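Local coordinates for 5-formyltetrahydrofolate cyclo-ligase family protein (Bacillus anthracis, PDB 2JCB) that probably catalyses the ATP- and magnesium-dependent cyclisation of 5-formyltetrahydrofolate to 5,10-methenyltetrahydrofolate in folate metabolism, at residues 52-57 with 125-130; 135-140 with 168-173; 164-169 with 187-192. All blocks are in the same frame, centred on the assembly; numbering follows the deposited sequence.

Interaction 1. Residues 52-57 with 125-130; sequences AKTIGI and DEIDLQ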
loop_
_atom_site.group_PDB
_atom_site.type_symbol
_atom_site.label_atom_id
_atom_site.label_comp_id
_atom_site.label_asym_id
_atom_site.label_seq_id
_atom_site.Cartn_x
_atom_site.Cartn_y
_atom_site.Cartn_z
ATOM N N ALA A 52 0.753 -15.622 -6.488
ATOM C CA ALA A 52 -0.269 -14.663 -6.968
ATOM C C ALA A 52 -0.178 -14.603 -8.472
ATOM O O ALA A 52 0.921 -14.460 -9.034
ATOM C CB ALA A 52 -0.034 -13.295 -6.446
ATOM N N LYS A 53 -1.316 -14.744 -9.138
ATOM C CA LYS A 53 -1.285 -14.516 -10.535
ATOM C C LYS A 53 -1.740 -13.100 -10.904
ATOM O O LYS A 53 -1.398 -12.627 -11.970
ATOM C CB LYS A 53 -2.075 -15.587 -11.272
ATOM C CG LYS A 53 -1.434 -17.010 -11.228
ATOM C CD LYS A 53 0.104 -16.958 -11.343
ATOM C CE LYS A 53 0.765 -18.362 -11.506
ATOM N NZ LYS A 53 2.008 -18.394 -10.645
ATOM N N THR A 54 -2.476 -12.452 -10.000
ATOM C CA THR A 54 -2.872 -11.034 -10.139
ATOM C C THR A 54 -2.553 -10.336 -8.850
ATOM O O THR A 54 -3.011 -10.761 -7.796
ATOM C CB THR A 54 -4.391 -10.881 -10.427
ATOM O OG1 THR A 54 -4.736 -11.588 -11.619
ATOM C CG2 THR A 54 -4.793 -9.420 -10.655
ATOM N N ILE A 55 -1.835 -9.218 -8.968
ATOM C CA ILE A 55 -1.426 -8.469 -7.831
ATOM C C ILE A 55 -1.966 -7.036 -7.995
ATOM O O ILE A 55 -1.812 -6.460 -9.073
ATOM C CB ILE A 55 0.099 -8.465 -7.677
ATOM C CG1 ILE A 55 0.585 -9.911 -7.405
ATOM C CG2 ILE A 55 0.417 -7.547 -6.533
ATOM C CD1 ILE A 55 2.015 -10.121 -7.503
ATOM N N GLY A 56 -2.497 -6.500 -6.899
ATOM C CA GLY A 56 -3.007 -5.107 -6.764
ATOM C C GLY A 56 -1.910 -4.328 -6.016
ATOM O O GLY A 56 -1.383 -4.795 -4.980
ATOM N N ILE A 57 -1.568 -3.143 -6.535
ATOM C CA ILE A 57 -0.484 -2.352 -5.919
ATOM C C ILE A 57 -0.734 -0.870 -6.223
ATOM O O ILE A 57 -1.525 -0.542 -7.100
ATOM C CB ILE A 57 0.892 -2.773 -6.489
ATOM C CG1 ILE A 57 2.080 -2.187 -5.714
ATOM C CG2 ILE A 57 0.975 -2.628 -8.094
ATOM C CD1 ILE A 57 3.363 -2.953 -5.984
ATOM N N ASP A 125 -12.568 -10.190 -6.469
ATOM C CA ASP A 125 -12.461 -11.641 -6.317
ATOM C C ASP A 125 -11.471 -12.266 -7.329
ATOM O O ASP A 125 -11.229 -13.474 -7.308
ATOM C CB ASP A 125 -13.860 -12.299 -6.370
ATOM C CG ASP A 125 -14.502 -12.221 -7.744
ATOM O OD1 ASP A 125 -13.758 -12.107 -8.760
ATOM O OD2 ASP A 125 -15.760 -12.300 -7.821
ATOM N N GLU A 126 -10.905 -11.445 -8.216
ATOM C CA GLU A 126 -9.892 -11.894 -9.203
ATOM C C GLU A 126 -8.459 -11.433 -8.858
ATOM O O GLU A 126 -7.499 -11.719 -9.585
ATOM C CB GLU A 126 -10.266 -11.356 -10.579
ATOM C CG GLU A 126 -11.394 -12.112 -11.181
ATOM C CD GLU A 126 -11.587 -11.785 -12.642
ATOM O OE1 GLU A 126 -12.751 -11.859 -13.092
ATOM O OE2 GLU A 126 -10.571 -11.469 -13.324
ATOM N N ILE A 127 -8.321 -10.729 -7.754
ATOM C CA ILE A 127 -7.044 -10.182 -7.361
ATOM C C ILE A 127 -6.515 -11.074 -6.220
ATOM O O ILE A 127 -7.179 -11.208 -5.207
ATOM C CB ILE A 127 -7.165 -8.687 -6.903
ATOM C CG1 ILE A 127 -7.752 -7.795 -8.038
ATOM C CG2 ILE A 127 -5.808 -8.178 -6.339
ATOM C CD1 ILE A 127 -8.156 -6.366 -7.614
ATOM N N ASP A 128 -5.377 -11.708 -6.424
ATOM C CA ASP A 128 -4.855 -12.721 -5.481
ATOM C C ASP A 128 -4.192 -12.103 -4.249
ATOM O O ASP A 128 -4.388 -12.586 -3.096
ATOM C CB ASP A 128 -3.929 -13.693 -6.203
ATOM C CG ASP A 128 -4.610 -14.403 -7.324
ATOM O OD1 ASP A 128 -5.749 -14.919 -7.131
ATOM O OD2 ASP A 128 -4.011 -14.469 -8.416
ATOM N N LEU A 129 -3.496 -10.993 -4.479
ATOM C CA LEU A 129 -2.757 -10.306 -3.445
ATOM C C LEU A 129 -2.908 -8.806 -3.614
ATOM O O LEU A 129 -2.730 -8.286 -4.723
ATOM C CB LEU A 129 -1.285 -10.700 -3.610
ATOM C CG LEU A 129 -0.278 -10.013 -2.668
ATOM C CD1 LEU A 129 -0.574 -10.433 -1.187
ATOM C CD2 LEU A 129 1.186 -10.309 -3.116
ATOM N N GLN A 130 -3.210 -8.127 -2.518
ATOM C CA GLN A 130 -3.197 -6.658 -2.480
ATOM C C GLN A 130 -2.045 -6.197 -1.631
ATOM O O GLN A 130 -1.985 -6.563 -0.466
ATOM C CB GLN A 130 -4.497 -6.137 -1.895
ATOM C CG GLN A 130 -5.640 -6.237 -2.953
ATOM C CD GLN A 130 -5.592 -5.046 -3.989
ATOM O OE1 GLN A 130 -4.631 -4.320 -4.064
ATOM N NE2 GLN A 130 -6.676 -4.895 -4.766
HETATM O O HOH W 1 -5.594 -14.147 -10.920
#

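Interaction 2. Residues 135-140 with 168-173; sequences VAYTER and SFQMVE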
loop_
_atom_site.group_PDB
_atom_site.type_symbol
_atom_site.label_atom_id
_atom_site.label_comp_id
_atom_site.label_asym_id
_atom_site.label_seq_id
_atom_site.Cartn_x
_atom_site.Cartn_y
_atom_site.Cartn_z
ATOM N N VAL A 135 0.889 4.596 6.060
ATOM C CA VAL A 135 1.808 5.473 6.799
ATOM C C VAL A 135 2.402 4.741 8.009
ATOM O O VAL A 135 3.616 4.714 8.188
ATOM C CB VAL A 135 1.191 6.867 7.169
ATOM C CG1 VAL A 135 2.185 7.678 7.918
ATOM C CG2 VAL A 135 0.795 7.587 5.896
ATOM N N ALA A 136 1.557 4.265 8.916
ATOM C CA ALA A 136 2.111 3.659 10.144
ATOM C C ALA A 136 1.402 2.361 10.447
ATOM O O ALA A 136 0.242 2.163 10.046
ATOM C CB ALA A 136 1.949 4.583 11.293
ATOM N N TYR A 137 2.101 1.448 11.136
ATOM C CA TYR A 137 1.515 0.137 11.415
ATOM C C TYR A 137 1.891 -0.333 12.803
ATOM O O TYR A 137 2.895 0.126 13.362
ATOM C CB TYR A 137 2.042 -0.897 10.416
ATOM C CG TYR A 137 1.887 -0.568 8.919
ATOM C CD1 TYR A 137 0.788 -1.024 8.207
ATOM C CD2 TYR A 137 2.843 0.208 8.264
ATOM C CE1 TYR A 137 0.659 -0.673 6.831
ATOM C CE2 TYR A 137 2.746 0.549 6.924
ATOM C CZ TYR A 137 1.655 0.084 6.216
ATOM O OH TYR A 137 1.563 0.450 4.879
ATOM N N THR A 138 1.121 -1.274 13.326
ATOM C CA THR A 138 1.546 -1.992 14.549
ATOM C C THR A 138 1.852 -3.455 14.215
ATOM O O THR A 138 1.535 -3.925 13.111
ATOM C CB THR A 138 0.499 -1.941 15.653
ATOM O OG1 THR A 138 -0.613 -2.764 15.279
ATOM C CG2 THR A 138 0.081 -0.511 15.867
ATOM N N GLU A 139 2.436 -4.148 15.203
ATOM C CA GLU A 139 2.760 -5.589 15.141
ATOM C C GLU A 139 1.512 -6.392 14.845
ATOM O O GLU A 139 1.584 -7.464 14.221
ATOM C CB GLU A 139 3.363 -6.084 16.480
ATOM C CG GLU A 139 2.465 -5.882 17.729
ATOM C CD GLU A 139 2.821 -6.719 18.988
ATOM O OE1 GLU A 139 3.958 -7.237 19.104
ATOM O OE2 GLU A 139 1.938 -6.827 19.887
ATOM N N ARG A 140 0.377 -5.831 15.245
ATOM C CA ARG A 140 -0.939 -6.418 15.078
ATOM C C ARG A 140 -1.590 -6.237 13.681
ATOM O O ARG A 140 -2.747 -6.633 13.491
ATOM C CB ARG A 140 -1.857 -5.843 16.150
ATOM C CG ARG A 140 -1.491 -6.323 17.570
ATOM C CD ARG A 140 -2.230 -5.558 18.632
ATOM N NE ARG A 140 -1.861 -4.145 18.677
ATOM C CZ ARG A 140 -0.738 -3.662 19.204
ATOM N NH1 ARG A 140 -0.520 -2.356 19.194
ATOM N NH2 ARG A 140 0.178 -4.470 19.729
ATOM N N SER A 168 11.104 0.048 8.803
ATOM C CA SER A 168 10.904 -0.290 10.203
ATOM C C SER A 168 10.474 0.893 11.091
ATOM O O SER A 168 9.749 0.689 12.063
ATOM C CB SER A 168 12.109 -1.062 10.768
ATOM O OG SER A 168 13.210 -0.229 10.876
ATOM N N PHE A 169 10.899 2.117 10.756
ATOM C CA PHE A 169 10.468 3.303 11.479
ATOM C C PHE A 169 8.969 3.640 11.272
ATOM O O PHE A 169 8.436 4.501 11.965
ATOM C CB PHE A 169 11.346 4.524 11.153
ATOM C CG PHE A 169 11.096 5.103 9.772
ATOM C CD1 PHE A 169 9.985 5.935 9.539
ATOM C CD2 PHE A 169 11.975 4.838 8.709
ATOM C CE1 PHE A 169 9.742 6.501 8.310
ATOM C CE2 PHE A 169 11.734 5.405 7.441
ATOM C CZ PHE A 169 10.590 6.215 7.240
ATOM N N GLN A 170 8.309 3.001 10.310
ATOM C CA GLN A 170 6.865 3.147 10.176
ATOM C C GLN A 170 6.125 2.268 11.143
ATOM O O GLN A 170 4.917 2.434 11.328
ATOM C CB GLN A 170 6.449 2.774 8.755
ATOM C CG GLN A 170 6.847 3.789 7.699
ATOM C CD GLN A 170 6.462 3.315 6.296
ATOM O OE1 GLN A 170 7.277 2.851 5.523
ATOM N NE2 GLN A 170 5.177 3.511 5.956
ATOM N N MET A 171 6.847 1.345 11.786
ATOM C CA MET A 171 6.259 0.539 12.876
ATOM C C MET A 171 6.137 1.313 14.172
ATOM O O MET A 171 7.104 1.952 14.661
ATOM C CB MET A 171 7.073 -0.753 13.082
ATOM C CG MET A 171 7.227 -1.611 11.841
ATOM S SD MET A 171 5.656 -2.140 11.114
ATOM C CE MET A 171 4.694 -2.743 12.516
ATOM N N VAL A 172 4.933 1.302 14.744
ATOM C CA VAL A 172 4.717 2.020 16.012
ATOM C C VAL A 172 4.069 1.141 17.073
ATOM O O VAL A 172 3.488 0.115 16.784
ATOM C CB VAL A 172 3.934 3.374 15.864
ATOM C CG1 VAL A 172 4.600 4.309 14.837
ATOM C CG2 VAL A 172 2.478 3.122 15.519
ATOM N N GLU A 173 4.169 1.571 18.324
ATOM C CA GLU A 173 3.707 0.751 19.417
ATOM C C GLU A 173 2.189 0.658 19.487
ATOM O O GLU A 173 1.625 -0.395 19.807
ATOM C CB GLU A 173 4.256 1.324 20.707
ATOM C CG GLU A 173 5.703 0.947 20.949
ATOM C CD GLU A 173 5.845 -0.530 21.210
ATOM O OE1 GLU A 173 5.163 -1.021 22.140
ATOM O OE2 GLU A 173 6.605 -1.200 20.468
HETATM O O HOH W 2 3.866 1.455 3.825
HETATM O O HOH W 3 3.714 -2.576 17.161
HETATM O O HOH W 4 3.311 -3.182 19.796
#

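Interaction 3. Residues 164-169 with 187-192; sequences SLAYSF and IITEKG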
loop_
_atom_site.group_PDB
_atom_site.type_symbol
_atom_site.label_atom_id
_atom_site.label_comp_id
_atom_site.label_asym_id
_atom_site.label_seq_id
_atom_site.Cartn_x
_atom_site.Cartn_y
_atom_site.Cartn_z
ATOM N N SER A 164 1.571 -5.360 3.518
ATOM C CA SER A 164 2.099 -4.002 3.400
ATOM C C SER A 164 3.592 -4.049 3.467
ATOM O O SER A 164 4.169 -4.952 4.085
ATOM C CB SER A 164 1.540 -3.084 4.468
ATOM O OG SER A 164 0.140 -2.869 4.329
ATOM N N LEU A 165 4.214 -3.119 2.737
ATOM C CA LEU A 165 5.659 -2.892 2.744
ATOM C C LEU A 165 5.938 -1.639 3.573
ATOM O O LEU A 165 5.273 -0.626 3.362
ATOM C CB LEU A 165 6.142 -2.722 1.296
ATOM C CG LEU A 165 5.691 -3.816 0.328
ATOM C CD1 LEU A 165 6.062 -3.577 -1.180
ATOM C CD2 LEU A 165 6.269 -5.164 0.789
ATOM N N ALA A 166 6.920 -1.668 4.494
ATOM C CA ALA A 166 7.167 -0.568 5.379
ATOM C C ALA A 166 8.609 -0.505 5.811
ATOM O O ALA A 166 9.226 -1.530 6.026
ATOM C CB ALA A 166 6.257 -0.647 6.575
ATOM N N TYR A 167 9.141 0.706 5.950
ATOM C CA TYR A 167 10.408 0.862 6.624
ATOM C C TYR A 167 10.111 0.589 8.112
ATOM O O TYR A 167 8.993 0.833 8.620
ATOM C CB TYR A 167 10.893 2.304 6.502
ATOM C CG TYR A 167 10.979 2.783 5.091
ATOM C CD1 TYR A 167 11.986 2.300 4.251
ATOM C CD2 TYR A 167 10.127 3.800 4.600
ATOM C CE1 TYR A 167 12.101 2.755 2.960
ATOM C CE2 TYR A 167 10.258 4.286 3.281
ATOM C CZ TYR A 167 11.256 3.743 2.473
ATOM O OH TYR A 167 11.482 4.114 1.137
ATOM N N SER A 168 11.104 0.048 8.803
ATOM C CA SER A 168 10.904 -0.290 10.203
ATOM C C SER A 168 10.474 0.893 11.091
ATOM O O SER A 168 9.749 0.689 12.063
ATOM C CB SER A 168 12.109 -1.062 10.768
ATOM O OG SER A 168 13.210 -0.229 10.876
ATOM N N PHE A 169 10.899 2.117 10.756
ATOM C CA PHE A 169 10.468 3.303 11.479
ATOM C C PHE A 169 8.969 3.640 11.272
ATOM O O PHE A 169 8.436 4.501 11.965
ATOM C CB PHE A 169 11.346 4.524 11.153
ATOM C CG PHE A 169 11.096 5.103 9.772
ATOM C CD1 PHE A 169 9.985 5.935 9.539
ATOM C CD2 PHE A 169 11.975 4.838 8.709
ATOM C CE1 PHE A 169 9.742 6.501 8.310
ATOM C CE2 PHE A 169 11.734 5.405 7.441
ATOM C CZ PHE A 169 10.590 6.215 7.240
ATOM N N ILE A 187 3.211 -7.596 7.315
ATOM C CA ILE A 187 3.971 -6.354 7.071
ATOM C C ILE A 187 5.429 -6.845 6.819
ATOM O O ILE A 187 5.954 -7.652 7.607
ATOM C CB ILE A 187 3.883 -5.302 8.226
ATOM C CG1 ILE A 187 2.405 -4.882 8.474
ATOM C CG2 ILE A 187 4.726 -4.049 7.891
ATOM C CD1 ILE A 187 2.088 -4.658 9.864
ATOM N N ILE A 188 6.042 -6.402 5.726
ATOM C CA ILE A 188 7.448 -6.681 5.425
ATOM C C ILE A 188 8.241 -5.384 5.630
ATOM O O ILE A 188 7.925 -4.370 4.972
ATOM C CB ILE A 188 7.597 -7.146 3.992
ATOM C CG1 ILE A 188 6.695 -8.372 3.716
ATOM C CG2 ILE A 188 9.047 -7.479 3.707
ATOM C CD1 ILE A 188 6.672 -8.711 2.318
ATOM N N THR A 189 9.260 -5.421 6.486
ATOM C CA THR A 189 10.185 -4.306 6.692
ATOM C C THR A 189 11.560 -4.788 6.290
ATOM O O THR A 189 11.727 -5.957 5.840
ATOM C CB THR A 189 10.229 -3.816 8.167
ATOM O OG1 THR A 189 10.919 -4.789 8.967
ATOM C CG2 THR A 189 8.806 -3.548 8.740
ATOM N N GLU A 190 12.578 -3.947 6.490
ATOM C CA GLU A 190 13.911 -4.387 6.092
ATOM C C GLU A 190 14.485 -5.363 7.149
ATOM O O GLU A 190 15.561 -5.925 6.942
ATOM C CB GLU A 190 14.854 -3.180 5.913
ATOM C CG GLU A 190 15.229 -2.456 7.240
ATOM C CD GLU A 190 14.207 -1.423 7.732
ATOM O OE1 GLU A 190 13.030 -1.395 7.340
ATOM O OE2 GLU A 190 14.613 -0.632 8.575
ATOM N N LYS A 191 13.819 -5.471 8.287
ATOM C CA LYS A 191 14.265 -6.287 9.410
ATOM C C LYS A 191 13.521 -7.641 9.495
ATOM O O LYS A 191 13.921 -8.486 10.299
ATOM C CB LYS A 191 13.995 -5.531 10.736
ATOM C CG LYS A 191 14.827 -4.296 11.059
ATOM C CD LYS A 191 14.394 -3.775 12.403
ATOM C CE LYS A 191 15.088 -2.499 12.687
ATOM N NZ LYS A 191 15.000 -2.199 14.142
ATOM N N GLY A 192 12.469 -7.836 8.696
ATOM C CA GLY A 192 11.703 -9.105 8.761
ATOM C C GLY A 192 10.248 -8.902 8.434
ATOM O O GLY A 192 9.882 -8.032 7.629
HETATM O O HOH W 5 13.852 2.117 9.048
#

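Interaction 1. Residues 52-57 with 125-130
Ile55 and Gly56 pair with Leu129 and Gln130 as neighbouring parallel strands of the mixed sheet, and a carboxylate grips the backbone at the start of the pair, just after helix 47-51. Gly56 N donates to Leu129 O at 2.8 Å in a nearly straight bond. One residue pair earlier, Thr54 O accepts from Asp128 N at 2.9 Å and, weakly, from Leu129 N.

Asp128 supplies the carboxylate. With CG anti to its own carbonyl carbon (chi1 -59°), it brings OD2 to two successive amides, Lys53 N at 2.8 Å and Thr54 N at 3.0 Å. Both donors meet OD2 on its anti side but from opposite faces of the carboxylate plane, 25° and 30° out of it. A water also donates to OD2 and lies 2.8 Å from Thr54 OG1. That hydroxyl is bonded to Arg80 as well, whose guanidinium forms a salt bridge with Glu126, so that one arginine of strand 80-87 holds Thr54 and Glu126 together.

Strand 54-56 runs between 80-87 and 129-131, all parallel, in a sheet consistent with the Rossmann-like clan of this family. On the face bearing Ile55 and Leu129, Ala52 CB packs 4.0 Å from Leu129 CB, and helix 47-51 lies over the pair through Trp49 and Glu48. On the other face Gly56 has no side chain, and the chain of Gln130, bent at chi2, folds its amide back until OE1 stands 3.2 Å from Gly56 CA. Gln130 NE2 makes a weak bond to Tyr154 OH. Alongside, Ile127 CG2 comes 3.8 Å from Gly56 N, while Phe95 of strand 92-98 touches both Ile127 and Gln130 on this side of the sheet.

Interaction 2. Residues 135-140 with 168-173
The side chain of Gln170 passes round the carbonyl oxygen of Val135. Its CB lies 3.5 Å from Val135 O and its CG 3.4 Å from the same oxygen. The chain is extended beyond CG (chi2 177°) and passes the oxygen, CD remaining near it and NE2 ending 3.0 Å from Val135 O in a nearly straight hydrogen bond. The oxygen lies in the plane of the Gln170 amide, yet the donor approaches from above the Val135 carbonyl plane, 51° out of it. OE1, the other branch of the tip, accepts from Tyr167 N, so both ends of the amide are held. The Tyr137 side chain runs alongside in the same direction, its ring turned 56° from the amide, and a water in the plane of the ring joins Tyr137 OH to Gln170 NE2.

The backbones meet in a single bridge between Tyr137 and Met171: Tyr137 N donates to Gln170 O at 3.0 Å, and Val172 N to Tyr137 O at 2.7 Å. Met171 starts away from the 135-140 segment but is bent at chi2 and chi3, which returns CE to 3.4 Å from Thr138 C and sets it against Tyr137 CB. At the exposed end Arg140 NH1 donates to Glu173 O at 3.0 Å, with the oxygen in the guanidinium plane. The remaining nitrogens of that group bind carboxylates, NH2 that of Glu139 and NE that of Glu142.

Ile20 and Met24 of helix 6-26 touch Gln170, so the 168-173 loop is held between that helix and the hairpin of strands 136-137 and 143-144. Val135 and Ala136 both face Ile144 in a classic beta bulge of this hairpin, whose second strand leads into the glycine-rich Gly145-Gly149 segment that lines the ADP pocket.

Interaction 3. Residues 164-169 with 187-192
Ser164 and Leu165 pair in parallel with Ile187 and Ile188, Ile188 N donating to Ser164 O and Ala166 N to Ile188 O, each at 2.9 Å. The CH-O contacts that accompany the ladder run one step beyond it, to Thr189 CA, 3.0 Å from Ala166 O.

On one face of the sheet Leu165 and Ile188 extend together as neighbours, with Leu165 CD2 3.9 Å from Ile188 CD1. On the face bearing Ser164 and Ile187, Ala166 CB meets Ile187 CG2 at 4.0 Å, and Tyr137 packs on all three. Ser164 OG bonds to Val132 O.

Past the strand ends, Glu190 receives two hydrogen bonds from Ser168, one at each oxygen. OE1 takes Ser168 N at 2.8 Å on its syn lone pair; OE2 takes Ser168 OG at 2.7 Å from above the carboxylate plane, 40° out of it. A bend at chi2 (-84°) brings the Glu190 carboxylate back over the start of the 3-10 turn. The extended Lys191 chain runs past, its CE 3.5 Å from Ser168 OG.

Thr189 OG1 accepts from Lys191 N in an ST turn. Here the chain reverses into antiparallel strand 192-195, which forms one edge of the sheet, next to parallel strands consistent with a Rossmann-like fold.

From the N terminus, interaction 1 closes first: the chain leaves strand 54-56, passes through helix 68-76 and several strands, among them 80-87 and 92-98, and returns beside it at 129-131. Interaction 2 then opens at 135-140, soon after that strand, and closes at 168-173, tying the bulged hairpin near the ADP site to the loop that follows strand 161-165. Interaction 3 opens just before this closure and shares Ser168 and Phe169 with it, so the two loops overlap slightly without nesting; Tyr137 of interaction 2 reaches the strand pair of interaction 3. Interactions 1 and 3 do not touch, but strands 129-131 and 161-165 are neighbours, so both belong to one sheet.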